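Local coordinates for hypothetical conserved protein TTC0263 (Thermus thermophilus, PDB 2PL2), which is of unknown function but belongs to the tetratricopeptide repeat family of helical scaffolds, which generally mediate protein-protein interactions, at residues A[160-164]-A[165-169]. Sequence-based numbering, arbitrary orientation.
Sequences LYLSM and GRLDE
Where helix 151-164 ends at Met164, the carbonyl of Tyr161 receives two weak backbone bonds, from Gly165 N and from Arg166 N, as the chain swings round into helix 167-180. This is the short turn of a helical hairpin, as in tetratricopeptide repeats, in which consecutive antiparallel helices pack across a short connection. Gly165 takes up a positive phi (98°), a backbone shape that glycine adopts easily, and Arg166, at the N-cap position of the second helix, is the centre of an inverse gamma turn closed by a weak bond from Leu167 N to Gly165 O, 3.1 Å.

Tyr161 shows how one aromatic residue can fill the angle between two such helices. Its chi1 of -75°, with CG anti to the carbonyl carbon, sets the ring between Arg166 and Glu169. Glu169 CB lies over one ring face in a CH-pi contact, 4.1 Å from the ring centroid. The extended Arg166 chain crosses the ring at a slant, its CD 3.5 Å from Tyr161 CD1, and its guanidinium plane is only 14° from that of the ring. Met164 SD comes within 4.3 Å of Arg166 NE. Leu162 CD2 rests on CG and CD2 of Leu167, 4.0 Å from CG; Leu162 also packs on Arg20 of the second subunit.

The charged end of Arg166 has two acidic partners: Glu169 one helical turn further on, and Glu138 of helix 134-147, which also takes a weak bond from the Tyr161 hydroxyl. Both carboxylates meet the same nitrogen, which probably favours the positive charge of the guanidinium, with NH1 of Arg166 standing 3.5 Å from Glu169 OE2.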
ATOM      1  N   LEU A 160     -11.515   2.431  15.014  1.00 31.34           N
ATOM      2  CA  LEU A 160     -12.665   1.612  15.417  1.00 31.67           C
ATOM      3  C   LEU A 160     -13.833   2.485  15.914  1.00 32.47           C
ATOM      4  O   LEU A 160     -14.986   2.070  15.868  1.00 32.20           O
ATOM      5  CB  LEU A 160     -12.274   0.617  16.511  1.00 31.72           C
ATOM      6  CG  LEU A 160     -13.428  -0.220  17.083  1.00 31.58           C
ATOM      7  CD1 LEU A 160     -14.113  -1.027  15.979  1.00 29.38           C
ATOM      8  CD2 LEU A 160     -12.903  -1.121  18.191  1.00 31.47           C
ATOM      9  N   TYR A 161     -13.535   3.696  16.384  1.00 34.24           N
ATOM     10  CA  TYR A 161     -14.590   4.587  16.856  1.00 34.99           C
ATOM     11  C   TYR A 161     -15.318   5.257  15.705  1.00 36.78           C
ATOM     12  O   TYR A 161     -16.515   5.562  15.807  1.00 38.12           O
ATOM     13  CB  TYR A 161     -14.028   5.631  17.815  1.00 32.50           C
ATOM     14  CG  TYR A 161     -13.725   5.054  19.168  1.00 29.73           C
ATOM     15  CD1 TYR A 161     -14.544   4.070  19.707  1.00 27.06           C
ATOM     16  CD2 TYR A 161     -12.634   5.483  19.912  1.00 29.08           C
ATOM     17  CE1 TYR A 161     -14.289   3.524  20.941  1.00 27.80           C
ATOM     18  CE2 TYR A 161     -12.366   4.940  21.166  1.00 29.99           C
ATOM     19  CZ  TYR A 161     -13.205   3.954  21.668  1.00 28.57           C
ATOM     20  OH  TYR A 161     -12.967   3.372  22.880  1.00 29.30           O
ATOM     21  N   LEU A 162     -14.605   5.485  14.607  1.00 37.38           N
ATOM     22  CA  LEU A 162     -15.237   6.079  13.438  1.00 38.66           C
ATOM     23  C   LEU A 162     -16.171   5.038  12.830  1.00 40.71           C
ATOM     24  O   LEU A 162     -17.255   5.364  12.346  1.00 41.62           O
ATOM     25  CB  LEU A 162     -14.185   6.534  12.423  1.00 35.72           C
ATOM     26  CG  LEU A 162     -13.513   7.855  12.813  1.00 35.13           C
ATOM     27  CD1 LEU A 162     -12.499   8.267  11.774  1.00 34.39           C
ATOM     28  CD2 LEU A 162     -14.578   8.924  12.956  1.00 32.81           C
ATOM     29  N   SER A 163     -15.754   3.778  12.891  1.00 43.59           N
ATOM     30  CA  SER A 163     -16.548   2.669  12.363  1.00 45.85           C
ATOM     31  C   SER A 163     -17.810   2.464  13.204  1.00 47.32           C
ATOM     32  O   SER A 163     -18.880   2.166  12.669  1.00 47.88           O
ATOM     33  CB  SER A 163     -15.732   1.374  12.376  1.00 45.76           C
ATOM     34  OG  SER A 163     -15.657   0.836  13.688  1.00 46.64           O
ATOM     35  N   MET A 164     -17.670   2.616  14.521  1.00 47.32           N
ATOM     36  CA  MET A 164     -18.787   2.454  15.445  1.00 47.13           C
ATOM     37  C   MET A 164     -19.676   3.696  15.492  1.00 49.16           C
ATOM     38  O   MET A 164     -20.829   3.627  15.926  1.00 49.78           O
ATOM     39  CB  MET A 164     -18.280   2.145  16.862  1.00 44.13           C
ATOM     40  CG  MET A 164     -17.619   0.793  17.021  1.00 39.49           C
ATOM     41  SD  MET A 164     -17.129   0.445  18.711  1.00 37.03           S
ATOM     42  CE  MET A 164     -15.579   1.138  18.735  1.00 32.50           C
ATOM     43  N   GLY A 165     -19.141   4.831  15.055  1.00 50.31           N
ATOM     44  CA  GLY A 165     -19.924   6.051  15.069  1.00 50.26           C
ATOM     45  C   GLY A 165     -19.636   6.915  16.281  1.00 50.54           C
ATOM     46  O   GLY A 165     -20.332   7.909  16.515  1.00 51.14           O
ATOM     47  N   ARG A 166     -18.626   6.531  17.063  1.00 49.38           N
ATOM     48  CA  ARG A 166     -18.233   7.295  18.245  1.00 48.14           C
ATOM     49  C   ARG A 166     -17.216   8.360  17.833  1.00 46.08           C
ATOM     50  O   ARG A 166     -16.047   8.299  18.206  1.00 45.82           O
ATOM     51  CB  ARG A 166     -17.606   6.378  19.289  1.00 50.17           C
ATOM     52  CG  ARG A 166     -18.515   5.278  19.821  1.00 52.00           C
ATOM     53  CD  ARG A 166     -17.783   4.506  20.909  1.00 54.79           C
ATOM     54  NE  ARG A 166     -18.568   3.420  21.478  1.00 56.45           N
ATOM     55  CZ  ARG A 166     -18.172   2.690  22.516  1.00 57.62           C
ATOM     56  NH1 ARG A 166     -17.002   2.937  23.089  1.00 55.94           N
ATOM     57  NH2 ARG A 166     -18.942   1.714  22.982  1.00 58.47           N
ATOM     58  N   LEU A 167     -17.680   9.331  17.055  1.00 43.22           N
ATOM     59  CA  LEU A 167     -16.840  10.412  16.558  1.00 40.63           C
ATOM     60  C   LEU A 167     -16.096  11.196  17.647  1.00 38.40           C
ATOM     61  O   LEU A 167     -14.872  11.373  17.580  1.00 36.13           O
ATOM     62  CB  LEU A 167     -17.696  11.362  15.715  1.00 41.34           C
ATOM     63  CG  LEU A 167     -17.266  11.581  14.267  1.00 41.64           C
ATOM     64  CD1 LEU A 167     -18.406  12.201  13.489  1.00 41.90           C
ATOM     65  CD2 LEU A 167     -16.022  12.465  14.232  1.00 40.85           C
ATOM     66  N   ASP A 168     -16.823  11.669  18.653  1.00 36.74           N
ATOM     67  CA  ASP A 168     -16.178  12.427  19.711  1.00 37.44           C
ATOM     68  C   ASP A 168     -15.050  11.643  20.354  1.00 36.91           C
ATOM     69  O   ASP A 168     -13.995  12.198  20.650  1.00 36.44           O
ATOM     70  CB  ASP A 168     -17.201  12.848  20.767  1.00 37.05           C
ATOM     71  CG  ASP A 168     -18.163  13.891  20.246  1.00 37.96           C
ATOM     72  OD1 ASP A 168     -17.697  14.815  19.541  1.00 37.83           O
ATOM     73  OD2 ASP A 168     -19.375  13.799  20.540  1.00 37.88           O
ATOM     74  N   GLU A 169     -15.283  10.351  20.555  1.00 36.92           N
ATOM     75  CA  GLU A 169     -14.299   9.459  21.167  1.00 36.23           C
ATOM     76  C   GLU A 169     -13.123   9.184  20.231  1.00 34.13           C
ATOM     77  O   GLU A 169     -11.984   9.024  20.672  1.00 32.74           O
ATOM     78  CB  GLU A 169     -14.980   8.150  21.581  1.00 41.34           C
ATOM     79  CG  GLU A 169     -15.893   8.295  22.812  1.00 45.67           C
ATOM     80  CD  GLU A 169     -16.799   7.090  23.050  1.00 48.40           C
ATOM     81  OE1 GLU A 169     -17.786   6.937  22.298  1.00 49.26           O
ATOM     82  OE2 GLU A 169     -16.527   6.302  23.986  1.00 50.11           O
TER